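Local structure of putative aminooxidase (Propionibacterium acnes, 2B9W) at residues 34-39 / 219-224; 68-73 / 410-415. The protein binds FAD and probably isomerises fatty acids, as a member of the flavin-containing amine oxidoreductase family, where the flavin probably takes part in the reaction. All coordinates share one frame; numbering follows the deposited sequence.

Contact 1. Residues 34-39 / 219-224; sequences TILERT and PAERNV. With FAD (flavin-adenine dinucleotide), chain E.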
ATOM      1  N   THR A  34      21.900   6.480  -7.313  1.00 38.16           N
ATOM      2  CA  THR A  34      21.096   6.907  -8.433  1.00 38.67           C
ATOM      3  C   THR A  34      19.751   6.218  -8.326  1.00 37.17           C
ATOM      4  O   THR A  34      19.692   5.006  -8.084  1.00 37.02           O
ATOM      5  CB  THR A  34      21.766   6.529  -9.753  1.00 39.46           C
ATOM      6  OG1 THR A  34      23.054   7.139  -9.786  1.00 42.88           O
ATOM      7  CG2 THR A  34      20.964   7.027 -10.947  1.00 40.48           C
ATOM      8  N   ILE A  35      18.682   6.999  -8.447  1.00 35.42           N
ATOM      9  CA  ILE A  35      17.336   6.463  -8.468  1.00 34.72           C
ATOM     10  C   ILE A  35      16.852   6.426  -9.899  1.00 35.43           C
ATOM     11  O   ILE A  35      16.907   7.443 -10.618  1.00 35.31           O
ATOM     12  CB  ILE A  35      16.361   7.289  -7.603  1.00 34.31           C
ATOM     13  CG1 ILE A  35      16.904   7.429  -6.185  1.00 32.26           C
ATOM     14  CG2 ILE A  35      14.981   6.630  -7.639  1.00 33.34           C
ATOM     15  CD1 ILE A  35      16.184   8.475  -5.302  1.00 33.97           C
ATOM     16  N   LEU A  36      16.414   5.249 -10.334  1.00 35.78           N
ATOM     17  CA  LEU A  36      15.978   5.071 -11.720  1.00 36.01           C
ATOM     18  C   LEU A  36      14.481   4.798 -11.740  1.00 35.84           C
ATOM     19  O   LEU A  36      14.019   3.793 -11.185  1.00 36.24           O
ATOM     20  CB  LEU A  36      16.740   3.921 -12.373  1.00 36.12           C
ATOM     21  CG  LEU A  36      18.287   3.934 -12.320  1.00 38.14           C
ATOM     22  CD1 LEU A  36      18.845   2.608 -12.914  1.00 37.06           C
ATOM     23  CD2 LEU A  36      18.890   5.136 -13.032  1.00 36.51           C
ATOM     24  N   GLU A  37      13.743   5.694 -12.393  1.00 35.63           N
ATOM     25  CA  GLU A  37      12.290   5.646 -12.476  1.00 35.24           C
ATOM     26  C   GLU A  37      11.872   5.503 -13.919  1.00 35.90           C
ATOM     27  O   GLU A  37      12.355   6.242 -14.801  1.00 35.40           O
ATOM     28  CB  GLU A  37      11.687   6.924 -11.868  1.00 34.28           C
ATOM     29  CG  GLU A  37      10.205   7.145 -12.147  1.00 32.72           C
ATOM     30  CD  GLU A  37       9.315   6.025 -11.631  1.00 31.97           C
ATOM     31  OE1 GLU A  37       9.567   5.539 -10.504  1.00 33.39           O
ATOM     32  OE2 GLU A  37       8.333   5.693 -12.331  1.00 34.79           O
ATOM     33  N   ARG A  38      10.945   4.570 -14.138  1.00 36.86           N
ATOM     34  CA  ARG A  38      10.437   4.240 -15.467  1.00 38.07           C
ATOM     35  C   ARG A  38       9.536   5.313 -16.078  1.00 37.64           C
ATOM     36  O   ARG A  38       9.627   5.605 -17.269  1.00 37.81           O
ATOM     37  CB  ARG A  38       9.633   2.946 -15.374  1.00 38.81           C
ATOM     38  CG  ARG A  38       9.198   2.370 -16.717  1.00 44.98           C
ATOM     39  CD  ARG A  38       8.509   1.014 -16.557  1.00 51.09           C
ATOM     40  NE  ARG A  38       7.705   0.681 -17.739  1.00 59.17           N
ATOM     41  CZ  ARG A  38       6.837  -0.340 -17.810  1.00 66.93           C
ATOM     42  NH1 ARG A  38       6.684  -1.165 -16.750  1.00 68.35           N
ATOM     43  NH2 ARG A  38       6.112  -0.549 -18.938  1.00 67.98           N
ATOM     44  N   THR A  39       8.630   5.864 -15.272  1.00 37.14           N
ATOM     45  CA  THR A  39       7.703   6.881 -15.744  1.00 36.06           C
ATOM     46  C   THR A  39       8.335   8.280 -15.740  1.00 36.06           C
ATOM     47  O   THR A  39       9.498   8.460 -15.357  1.00 36.15           O
ATOM     48  CB  THR A  39       6.382   6.881 -14.872  1.00 36.68           C
ATOM     49  OG1 THR A  39       6.601   7.598 -13.652  1.00 35.79           O
ATOM     50  CG2 THR A  39       5.890   5.427 -14.560  1.00 35.18           C
ATOM     51  N   PRO A 219      18.233  13.852  -7.283  1.00 35.42           N
ATOM     52  CA  PRO A 219      16.844  13.567  -7.664  1.00 34.87           C
ATOM     53  C   PRO A 219      16.771  12.457  -8.705  1.00 34.71           C
ATOM     54  O   PRO A 219      17.716  12.298  -9.485  1.00 33.61           O
ATOM     55  CB  PRO A 219      16.368  14.889  -8.267  1.00 34.95           C
ATOM     56  CG  PRO A 219      17.174  15.951  -7.519  1.00 35.25           C
ATOM     57  CD  PRO A 219      18.565  15.280  -7.439  1.00 34.96           C
ATOM     58  N   ALA A 220      15.657  11.709  -8.732  1.00 34.05           N
ATOM     59  CA  ALA A 220      15.473  10.583  -9.655  1.00 34.35           C
ATOM     60  C   ALA A 220      15.692  10.904 -11.137  1.00 34.96           C
ATOM     61  O   ALA A 220      15.268  11.969 -11.621  1.00 34.05           O
ATOM     62  CB  ALA A 220      14.054   9.954  -9.483  1.00 33.09           C
ATOM     63  N   GLU A 221      16.315   9.960 -11.851  1.00 35.97           N
ATOM     64  CA  GLU A 221      16.329   9.979 -13.300  1.00 37.63           C
ATOM     65  C   GLU A 221      15.049   9.348 -13.734  1.00 37.27           C
ATOM     66  O   GLU A 221      14.713   8.254 -13.283  1.00 37.55           O
ATOM     67  CB  GLU A 221      17.478   9.154 -13.889  1.00 38.58           C
ATOM     68  CG  GLU A 221      18.851   9.565 -13.443  1.00 43.44           C
ATOM     69  CD  GLU A 221      19.941   8.753 -14.147  1.00 49.16           C
ATOM     70  OE1 GLU A 221      19.713   8.309 -15.312  1.00 52.78           O
ATOM     71  OE2 GLU A 221      21.018   8.560 -13.525  1.00 54.86           O
ATOM     72  N   ARG A 222      14.334  10.029 -14.612  1.00 36.93           N
ATOM     73  CA  ARG A 222      13.013   9.594 -15.051  1.00 37.37           C
ATOM     74  C   ARG A 222      13.043   9.059 -16.466  1.00 37.68           C
ATOM     75  O   ARG A 222      14.067   9.183 -17.157  1.00 37.90           O
ATOM     76  CB  ARG A 222      12.062  10.769 -14.945  1.00 37.17           C
ATOM     77  CG  ARG A 222      12.167  11.417 -13.560  1.00 36.59           C
ATOM     78  CD  ARG A 222      11.079  12.393 -13.381  1.00 36.50           C
ATOM     79  NE  ARG A 222      11.300  13.323 -12.294  1.00 34.85           N
ATOM     80  CZ  ARG A 222      10.365  14.194 -11.920  1.00 32.55           C
ATOM     81  NH1 ARG A 222       9.184  14.202 -12.526  1.00 31.20           N
ATOM     82  NH2 ARG A 222      10.600  15.031 -10.949  1.00 32.31           N
ATOM     83  N   ASN A 223      11.920   8.479 -16.883  1.00 37.96           N
ATOM     84  CA  ASN A 223      11.784   7.875 -18.211  1.00 39.17           C
ATOM     85  C   ASN A 223      12.925   6.901 -18.529  1.00 39.41           C
ATOM     86  O   ASN A 223      13.429   6.859 -19.662  1.00 39.76           O
ATOM     87  CB  ASN A 223      11.721   8.971 -19.295  1.00 39.14           C
ATOM     88  CG  ASN A 223      10.683  10.012 -18.985  1.00 38.72           C
ATOM     89  OD1 ASN A 223       9.504   9.714 -19.001  1.00 40.28           O
ATOM     90  ND2 ASN A 223      11.116  11.226 -18.674  1.00 38.14           N
ATOM     91  N   VAL A 224      13.329   6.130 -17.525  1.00 40.08           N
ATOM     92  CA  VAL A 224      14.427   5.162 -17.679  1.00 39.88           C
ATOM     93  C   VAL A 224      13.817   3.810 -17.949  1.00 40.48           C
ATOM     94  O   VAL A 224      13.159   3.249 -17.084  1.00 39.72           O
ATOM     95  CB  VAL A 224      15.287   5.065 -16.431  1.00 40.18           C
ATOM     96  CG1 VAL A 224      16.434   4.054 -16.632  1.00 39.36           C
ATOM     97  CG2 VAL A 224      15.826   6.449 -16.021  1.00 38.96           C
TER
HETATM   98  PA  FAD E 500       5.035   2.291  -5.713  1.00 31.65           P
HETATM   99  O1A FAD E 500       4.321   3.452  -5.060  1.00 32.08           O
HETATM  100  O2A FAD E 500       4.191   1.355  -6.525  1.00 31.12           O
HETATM  101  O5B FAD E 500       6.264   2.909  -6.557  1.00 35.28           O
HETATM  102  C5B FAD E 500       7.098   2.081  -7.324  1.00 33.21           C
HETATM  103  C4B FAD E 500       7.807   2.938  -8.344  1.00 34.20           C
HETATM  104  O4B FAD E 500       8.594   2.100  -9.132  1.00 33.77           O
HETATM  105  C3B FAD E 500       6.863   3.683  -9.281  1.00 33.23           C
HETATM  106  O3B FAD E 500       7.310   5.015  -9.392  1.00 29.81           O
HETATM  107  C2B FAD E 500       6.966   2.900 -10.579  1.00 33.39           C
HETATM  108  O2B FAD E 500       6.788   3.681 -11.737  1.00 32.10           O
HETATM  109  C1B FAD E 500       8.411   2.414 -10.471  1.00 34.86           C
HETATM  110  N9A FAD E 500       8.757   1.254 -11.292  1.00 35.82           N
HETATM  111  C8A FAD E 500       8.022   0.095 -11.475  1.00 36.00           C
HETATM  112  N7A FAD E 500       8.724  -0.712 -12.304  1.00 36.34           N
HETATM  113  C5A FAD E 500       9.881  -0.111 -12.665  1.00 36.79           C
HETATM  114  C6A FAD E 500      10.939  -0.513 -13.489  1.00 36.89           C
HETATM  115  N6A FAD E 500      10.792  -1.530 -14.346  1.00 39.14           N
HETATM  116  N1A FAD E 500      12.002   0.348 -13.657  1.00 35.50           N
HETATM  117  C2A FAD E 500      12.030   1.579 -13.022  1.00 36.73           C
HETATM  118  N3A FAD E 500      10.983   1.978 -12.193  1.00 35.54           N
HETATM  119  C4A FAD E 500       9.919   1.142 -12.025  1.00 36.77           C
HETATM  120  N1  FAD E 500      -0.993   3.914   1.380  1.00 31.13           N
HETATM  121  C2  FAD E 500      -1.186   4.500   2.616  1.00 35.08           C
HETATM  122  O2  FAD E 500      -0.282   4.551   3.455  1.00 32.64           O
HETATM  123  N3  FAD E 500      -2.416   5.005   2.940  1.00 35.92           N
HETATM  124  C4  FAD E 500      -3.471   4.977   2.035  1.00 39.67           C
HETATM  125  O4  FAD E 500      -4.554   5.494   2.353  1.00 42.45           O
HETATM  126  C4X FAD E 500      -3.300   4.397   0.787  1.00 34.90           C
HETATM  127  N5  FAD E 500      -4.354   4.254  -0.088  1.00 32.07           N
HETATM  128  C5X FAD E 500      -4.120   3.856  -1.386  1.00 35.19           C
HETATM  129  C6  FAD E 500      -5.138   3.937  -2.335  1.00 33.56           C
HETATM  130  C7  FAD E 500      -4.870   3.635  -3.659  1.00 33.71           C
HETATM  131  C7M FAD E 500      -5.968   3.706  -4.714  1.00 34.97           C
HETATM  132  C8  FAD E 500      -3.580   3.248  -4.030  1.00 34.09           C
HETATM  133  C8M FAD E 500      -3.251   2.898  -5.455  1.00 33.45           C
HETATM  134  C9  FAD E 500      -2.552   3.186  -3.073  1.00 35.03           C
HETATM  135  C9A FAD E 500      -2.809   3.495  -1.752  1.00 34.28           C
HETATM  136  N10 FAD E 500      -1.843   3.354  -0.765  1.00 33.64           N
HETATM  137  C10 FAD E 500      -2.045   3.875   0.478  1.00 33.16           C
HETATM  138  C1' FAD E 500      -0.627   2.520  -0.956  1.00 31.87           C
HETATM  139  C2' FAD E 500       0.623   3.380  -1.188  1.00 30.30           C
HETATM  140  O2' FAD E 500       0.372   4.337  -2.203  1.00 31.55           O
HETATM  141  C3' FAD E 500       1.788   2.462  -1.615  1.00 31.76           C
HETATM  142  O3' FAD E 500       1.927   1.428  -0.648  1.00 30.38           O
HETATM  143  C4' FAD E 500       3.109   3.201  -1.767  1.00 30.49           C
HETATM  144  O4' FAD E 500       3.040   4.179  -2.799  1.00 30.42           O
HETATM  145  C5' FAD E 500       4.172   2.129  -2.054  1.00 32.32           C
HETATM  146  O5' FAD E 500       5.390   2.744  -2.392  1.00 32.86           O
HETATM  147  P   FAD E 500       6.512   1.906  -3.206  1.00 30.74           P
HETATM  148  O1P FAD E 500       7.645   2.865  -3.530  1.00 32.93           O
HETATM  149  O2P FAD E 500       6.937   0.634  -2.512  1.00 32.92           O
HETATM  150  O3P FAD E 500       5.741   1.428  -4.531  1.00 29.75           O
HETATM  151  O   HOH W   1      19.138   9.680  -8.633  1.00 39.56           O
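Glu37, whose backbone is tied to loop 219-224 through both N and O, offers a carboxylate oxygen, OE2, that three donors grip. The adenosine ribose hydroxyl O2B of FAD reaches Glu37 OE2 at 2.6 Å. Thr39 OG1 (2.9 Å) and Thr39 N (3.0 Å) come to the same Glu37 OE2 from opposite faces of the carboxylate plane, which should fix its rotation. Glu37 OE1 takes ribose O3B at 2.6 Å and a bond from Ala14 N. An acidic residue holding both ribose hydroxyls at the end of the second strand is the classic Rossmann-type signature. CG anti to the backbone N (chi1 168°) and a bend at chi2 carry the carboxylate away from the loop.

On the loop side the bonds are backbone ones: Glu221 N to Ile35 O and Glu37 N to Glu221 O make a single bridge, then Val224 N meets Glu37 O at 2.9 Å. Asn223 N approaches Thr39 O from above its carbonyl plane, also at 2.9 Å. Leu36 CD2 lies alongside the Glu221 carboxylate, 3.9 Å from CD.

Strand 33-36 edges the four-stranded parallel sheet, with strand 9-12 on one flank and this loop, linking helix 205-215 to strand 226-230, on the other.

Contact 2. Residues 68-73 / 410-415; sequences DTIQEI and EVCHYS. With FAD (flavin-adenine dinucleotide), chain E.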
ATOM      1  N   ASP A  68       5.495   7.712  11.769  1.00 33.95           N
ATOM      2  CA  ASP A  68       6.694   8.450  12.227  1.00 34.24           C
ATOM      3  C   ASP A  68       7.697   8.672  11.087  1.00 33.10           C
ATOM      4  O   ASP A  68       8.291   9.723  11.017  1.00 34.49           O
ATOM      5  CB  ASP A  68       7.394   7.714  13.374  1.00 35.55           C
ATOM      6  CG  ASP A  68       6.563   7.653  14.636  1.00 36.67           C
ATOM      7  OD1 ASP A  68       5.780   8.572  14.963  1.00 38.42           O
ATOM      8  OD2 ASP A  68       6.735   6.659  15.313  1.00 46.68           O
ATOM      9  N   THR A  69       7.815   7.726  10.172  1.00 32.58           N
ATOM     10  CA  THR A  69       8.770   7.877   9.067  1.00 32.61           C
ATOM     11  C   THR A  69       8.281   8.953   8.091  1.00 33.06           C
ATOM     12  O   THR A  69       9.078   9.735   7.600  1.00 31.77           O
ATOM     13  CB  THR A  69       9.035   6.550   8.340  1.00 33.49           C
ATOM     14  OG1 THR A  69       9.374   5.540   9.308  1.00 31.25           O
ATOM     15  CG2 THR A  69      10.190   6.699   7.337  1.00 30.82           C
ATOM     16  N   ILE A  70       6.970   9.001   7.837  1.00 32.31           N
ATOM     17  CA  ILE A  70       6.422  10.033   6.967  1.00 32.38           C
ATOM     18  C   ILE A  70       6.585  11.418   7.651  1.00 31.88           C
ATOM     19  O   ILE A  70       6.886  12.407   6.976  1.00 32.39           O
ATOM     20  CB  ILE A  70       4.955   9.750   6.566  1.00 32.06           C
ATOM     21  CG1 ILE A  70       4.847   8.372   5.873  1.00 32.06           C
ATOM     22  CG2 ILE A  70       4.409  10.874   5.640  1.00 31.12           C
ATOM     23  CD1 ILE A  70       5.861   8.141   4.731  1.00 29.73           C
ATOM     24  N   GLN A  71       6.412  11.490   8.973  1.00 31.05           N
ATOM     25  CA  GLN A  71       6.748  12.727   9.687  1.00 31.58           C
ATOM     26  C   GLN A  71       8.217  13.150   9.426  1.00 31.09           C
ATOM     27  O   GLN A  71       8.493  14.323   9.191  1.00 30.15           O
ATOM     28  CB  GLN A  71       6.505  12.631  11.199  1.00 31.68           C
ATOM     29  CG  GLN A  71       6.704  13.971  11.930  1.00 34.11           C
ATOM     30  CD  GLN A  71       5.758  15.057  11.421  1.00 35.12           C
ATOM     31  OE1 GLN A  71       4.557  14.965  11.624  1.00 34.58           O
ATOM     32  NE2 GLN A  71       6.300  16.067  10.729  1.00 32.86           N
ATOM     33  N   GLU A  72       9.142  12.192   9.461  1.00 31.55           N
ATOM     34  CA  GLU A  72      10.539  12.511   9.202  1.00 32.10           C
ATOM     35  C   GLU A  72      10.710  13.058   7.778  1.00 31.81           C
ATOM     36  O   GLU A  72      11.507  13.979   7.547  1.00 30.11           O
ATOM     37  CB  GLU A  72      11.448  11.299   9.412  1.00 32.97           C
ATOM     38  CG  GLU A  72      11.745  10.984  10.832  1.00 34.77           C
ATOM     39  CD  GLU A  72      12.794   9.871  10.989  1.00 38.72           C
ATOM     40  OE1 GLU A  72      13.624   9.623  10.080  1.00 38.49           O
ATOM     41  OE2 GLU A  72      12.761   9.235  12.052  1.00 43.12           O
ATOM     42  N   ILE A  73       9.981  12.468   6.820  1.00 31.10           N
ATOM     43  CA  ILE A  73       9.998  12.981   5.440  1.00 31.00           C
ATOM     44  C   ILE A  73       9.470  14.407   5.371  1.00 30.84           C
ATOM     45  O   ILE A  73      10.131  15.282   4.803  1.00 30.91           O
ATOM     46  CB  ILE A  73       9.265  12.011   4.489  1.00 30.49           C
ATOM     47  CG1 ILE A  73      10.095  10.742   4.356  1.00 29.50           C
ATOM     48  CG2 ILE A  73       8.982  12.663   3.110  1.00 28.97           C
ATOM     49  CD1 ILE A  73       9.346   9.547   3.700  1.00 30.20           C
ATOM     50  N   GLU A 410       4.837   2.131   5.904  1.00 33.14           N
ATOM     51  CA  GLU A 410       5.535   0.837   6.031  1.00 33.78           C
ATOM     52  C   GLU A 410       6.730   0.713   5.071  1.00 33.06           C
ATOM     53  O   GLU A 410       7.801   0.288   5.512  1.00 33.39           O
ATOM     54  CB  GLU A 410       4.588  -0.346   5.835  1.00 33.85           C
ATOM     55  CG  GLU A 410       3.576  -0.543   6.973  1.00 36.04           C
ATOM     56  CD  GLU A 410       4.224  -0.822   8.327  1.00 37.61           C
ATOM     57  OE1 GLU A 410       4.935  -1.827   8.455  1.00 40.99           O
ATOM     58  OE2 GLU A 410       3.970  -0.063   9.288  1.00 39.90           O
ATOM     59  N   VAL A 411       6.564   1.085   3.793  1.00 31.96           N
ATOM     60  CA  VAL A 411       7.690   0.936   2.843  1.00 31.82           C
ATOM     61  C   VAL A 411       8.804   1.911   3.117  1.00 31.63           C
ATOM     62  O   VAL A 411       9.975   1.548   2.995  1.00 31.66           O
ATOM     63  CB  VAL A 411       7.292   0.932   1.331  1.00 32.28           C
ATOM     64  CG1 VAL A 411       6.205  -0.128   1.040  1.00 29.68           C
ATOM     65  CG2 VAL A 411       6.877   2.333   0.844  1.00 28.64           C
ATOM     66  N   CYS A 412       8.474   3.128   3.543  1.00 31.53           N
ATOM     67  CA  CYS A 412       9.496   4.119   3.847  1.00 32.45           C
ATOM     68  C   CYS A 412      10.284   3.710   5.116  1.00 33.11           C
ATOM     69  O   CYS A 412      11.527   3.856   5.176  1.00 32.85           O
ATOM     70  CB  CYS A 412       8.864   5.504   4.029  1.00 32.92           C
ATOM     71  SG  CYS A 412       8.275   6.189   2.459  1.00 32.94           S
ATOM     72  N   HIS A 413       9.552   3.210   6.110  1.00 32.74           N
ATOM     73  CA  HIS A 413      10.151   2.695   7.341  1.00 33.75           C
ATOM     74  C   HIS A 413      11.131   1.570   7.013  1.00 34.05           C
ATOM     75  O   HIS A 413      12.261   1.537   7.558  1.00 34.41           O
ATOM     76  CB  HIS A 413       9.055   2.191   8.266  1.00 33.69           C
ATOM     77  CG  HIS A 413       9.497   1.932   9.667  1.00 35.09           C
ATOM     78  ND1 HIS A 413       8.610   1.873  10.716  1.00 35.87           N
ATOM     79  CD2 HIS A 413      10.725   1.690  10.198  1.00 39.96           C
ATOM     80  CE1 HIS A 413       9.268   1.618  11.837  1.00 37.49           C
ATOM     81  NE2 HIS A 413      10.557   1.502  11.551  1.00 37.97           N
ATOM     82  N   TYR A 414      10.702   0.671   6.123  1.00 33.85           N
ATOM     83  CA  TYR A 414      11.505  -0.467   5.703  1.00 34.40           C
ATOM     84  C   TYR A 414      12.816  -0.020   5.016  1.00 34.64           C
ATOM     85  O   TYR A 414      13.887  -0.515   5.344  1.00 34.56           O
ATOM     86  CB  TYR A 414      10.709  -1.446   4.795  1.00 34.21           C
ATOM     87  CG  TYR A 414      11.451  -2.785   4.565  1.00 34.71           C
ATOM     88  CD1 TYR A 414      11.258  -3.885   5.429  1.00 33.93           C
ATOM     89  CD2 TYR A 414      12.336  -2.936   3.483  1.00 33.18           C
ATOM     90  CE1 TYR A 414      11.947  -5.108   5.226  1.00 36.10           C
ATOM     91  CE2 TYR A 414      13.031  -4.120   3.265  1.00 34.64           C
ATOM     92  CZ  TYR A 414      12.849  -5.209   4.141  1.00 38.72           C
ATOM     93  OH  TYR A 414      13.558  -6.375   3.916  1.00 37.40           O
ATOM     94  N   SER A 415      12.713   0.905   4.065  1.00 34.46           N
ATOM     95  CA  SER A 415      13.882   1.535   3.459  1.00 34.01           C
ATOM     96  C   SER A 415      14.822   2.166   4.471  1.00 35.13           C
ATOM     97  O   SER A 415      16.032   1.919   4.403  1.00 35.34           O
ATOM     98  CB  SER A 415      13.479   2.560   2.392  1.00 34.29           C
ATOM     99  OG  SER A 415      12.977   1.917   1.238  1.00 30.82           O
TER
HETATM  100  PA  FAD E 500       5.035   2.291  -5.713  1.00 31.65           P
HETATM  101  O1A FAD E 500       4.321   3.452  -5.060  1.00 32.08           O
HETATM  102  O2A FAD E 500       4.191   1.355  -6.525  1.00 31.12           O
HETATM  103  O5B FAD E 500       6.264   2.909  -6.557  1.00 35.28           O
HETATM  104  C5B FAD E 500       7.098   2.081  -7.324  1.00 33.21           C
HETATM  105  C4B FAD E 500       7.807   2.938  -8.344  1.00 34.20           C
HETATM  106  O4B FAD E 500       8.594   2.100  -9.132  1.00 33.77           O
HETATM  107  C3B FAD E 500       6.863   3.683  -9.281  1.00 33.23           C
HETATM  108  O3B FAD E 500       7.310   5.015  -9.392  1.00 29.81           O
HETATM  109  C2B FAD E 500       6.966   2.900 -10.579  1.00 33.39           C
HETATM  110  O2B FAD E 500       6.788   3.681 -11.737  1.00 32.10           O
HETATM  111  C1B FAD E 500       8.411   2.414 -10.471  1.00 34.86           C
HETATM  112  N9A FAD E 500       8.757   1.254 -11.292  1.00 35.82           N
HETATM  113  C8A FAD E 500       8.022   0.095 -11.475  1.00 36.00           C
HETATM  114  N7A FAD E 500       8.724  -0.712 -12.304  1.00 36.34           N
HETATM  115  C5A FAD E 500       9.881  -0.111 -12.665  1.00 36.79           C
HETATM  116  C6A FAD E 500      10.939  -0.513 -13.489  1.00 36.89           C
HETATM  117  N6A FAD E 500      10.792  -1.530 -14.346  1.00 39.14           N
HETATM  118  N1A FAD E 500      12.002   0.348 -13.657  1.00 35.50           N
HETATM  119  C2A FAD E 500      12.030   1.579 -13.022  1.00 36.73           C
HETATM  120  N3A FAD E 500      10.983   1.978 -12.193  1.00 35.54           N
HETATM  121  C4A FAD E 500       9.919   1.142 -12.025  1.00 36.77           C
HETATM  122  N1  FAD E 500      -0.993   3.914   1.380  1.00 31.13           N
HETATM  123  C2  FAD E 500      -1.186   4.500   2.616  1.00 35.08           C
HETATM  124  O2  FAD E 500      -0.282   4.551   3.455  1.00 32.64           O
HETATM  125  N3  FAD E 500      -2.416   5.005   2.940  1.00 35.92           N
HETATM  126  C4  FAD E 500      -3.471   4.977   2.035  1.00 39.67           C
HETATM  127  O4  FAD E 500      -4.554   5.494   2.353  1.00 42.45           O
HETATM  128  C4X FAD E 500      -3.300   4.397   0.787  1.00 34.90           C
HETATM  129  N5  FAD E 500      -4.354   4.254  -0.088  1.00 32.07           N
HETATM  130  C5X FAD E 500      -4.120   3.856  -1.386  1.00 35.19           C
HETATM  131  C6  FAD E 500      -5.138   3.937  -2.335  1.00 33.56           C
HETATM  132  C7  FAD E 500      -4.870   3.635  -3.659  1.00 33.71           C
HETATM  133  C7M FAD E 500      -5.968   3.706  -4.714  1.00 34.97           C
HETATM  134  C8  FAD E 500      -3.580   3.248  -4.030  1.00 34.09           C
HETATM  135  C8M FAD E 500      -3.251   2.898  -5.455  1.00 33.45           C
HETATM  136  C9  FAD E 500      -2.552   3.186  -3.073  1.00 35.03           C
HETATM  137  C9A FAD E 500      -2.809   3.495  -1.752  1.00 34.28           C
HETATM  138  N10 FAD E 500      -1.843   3.354  -0.765  1.00 33.64           N
HETATM  139  C10 FAD E 500      -2.045   3.875   0.478  1.00 33.16           C
HETATM  140  C1' FAD E 500      -0.627   2.520  -0.956  1.00 31.87           C
HETATM  141  C2' FAD E 500       0.623   3.380  -1.188  1.00 30.30           C
HETATM  142  O2' FAD E 500       0.372   4.337  -2.203  1.00 31.55           O
HETATM  143  C3' FAD E 500       1.788   2.462  -1.615  1.00 31.76           C
HETATM  144  O3' FAD E 500       1.927   1.428  -0.648  1.00 30.38           O
HETATM  145  C4' FAD E 500       3.109   3.201  -1.767  1.00 30.49           C
HETATM  146  O4' FAD E 500       3.040   4.179  -2.799  1.00 30.42           O
HETATM  147  C5' FAD E 500       4.172   2.129  -2.054  1.00 32.32           C
HETATM  148  O5' FAD E 500       5.390   2.744  -2.392  1.00 32.86           O
HETATM  149  P   FAD E 500       6.512   1.906  -3.206  1.00 30.74           P
HETATM  150  O1P FAD E 500       7.645   2.865  -3.530  1.00 32.93           O
HETATM  151  O2P FAD E 500       6.937   0.634  -2.512  1.00 32.92           O
HETATM  152  O3P FAD E 500       5.741   1.428  -4.531  1.00 29.75           O
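This is a buried helix-to-helix packing contact, in which helix 68-77 crosses the C-terminal helix 408-422 near the middle of the FAD site. The two short segments pass 8.8 Å apart at their axes, with 77° between their directions, and no hydrogen bond joins them, so side-chain fit does the work.

Cys412 and Thr69 carry the contact in nearly equal shares. The cysteine sulfur rests against two neighbouring isoleucine methyls, from successive turns of the other helix, that reach it from the same side: Cys412 SG is 3.7 Å from Ile73 CD1 and 3.8 Å from Ile70 CD1. A little further along, the two branches of Thr69 divide their tasks. The methyl CG2 lies against the Cys412 backbone, 3.7 Å from Cys412 C, while Thr69 OG1 turns to His413 and stands 3.5 Å from His413 CB. The His413 side chain crosses Thr69 at about a right angle; with CG anti to the backbone N (chi1 -167°), its ring root lies beside the threonine hydroxyl and Thr69 OG1 meets the ring obliquely. The amides of Thr69 and Ile70 are weakly bonded to Asp409 OD1, a further tie to the other helix.

Helix 205-215 packs against the cluster, with Phe209 on Ile73 and Cys412, Leu212 on Ile73 and Met208 on Ile70. Helix 16-27 flanks the crossing, with Met23 against Ile73, Tyr24 against Thr69 and Pro16 against Cys412.

FAD connects the two contacts, whose centres lie 20 Å apart and whose nearest atoms stay about 10 Å from each other. Contact 1 holds the adenosine ribose through Glu37. Contact 2 comes up to the middle of the cofactor, where Val411 CG2 is 3.6 Å from FAD O5', at the junction of the ribityl chain and its phosphate. The flavin ring, the probable site of chemistry, extends beyond both. Helix 205-215 is a second, protein link: Asn213 touches the 219-224 side of contact 1, whereas Phe209 packs on contact 2. In sequence the segments alternate, so the chain visits each contact in turn, twice.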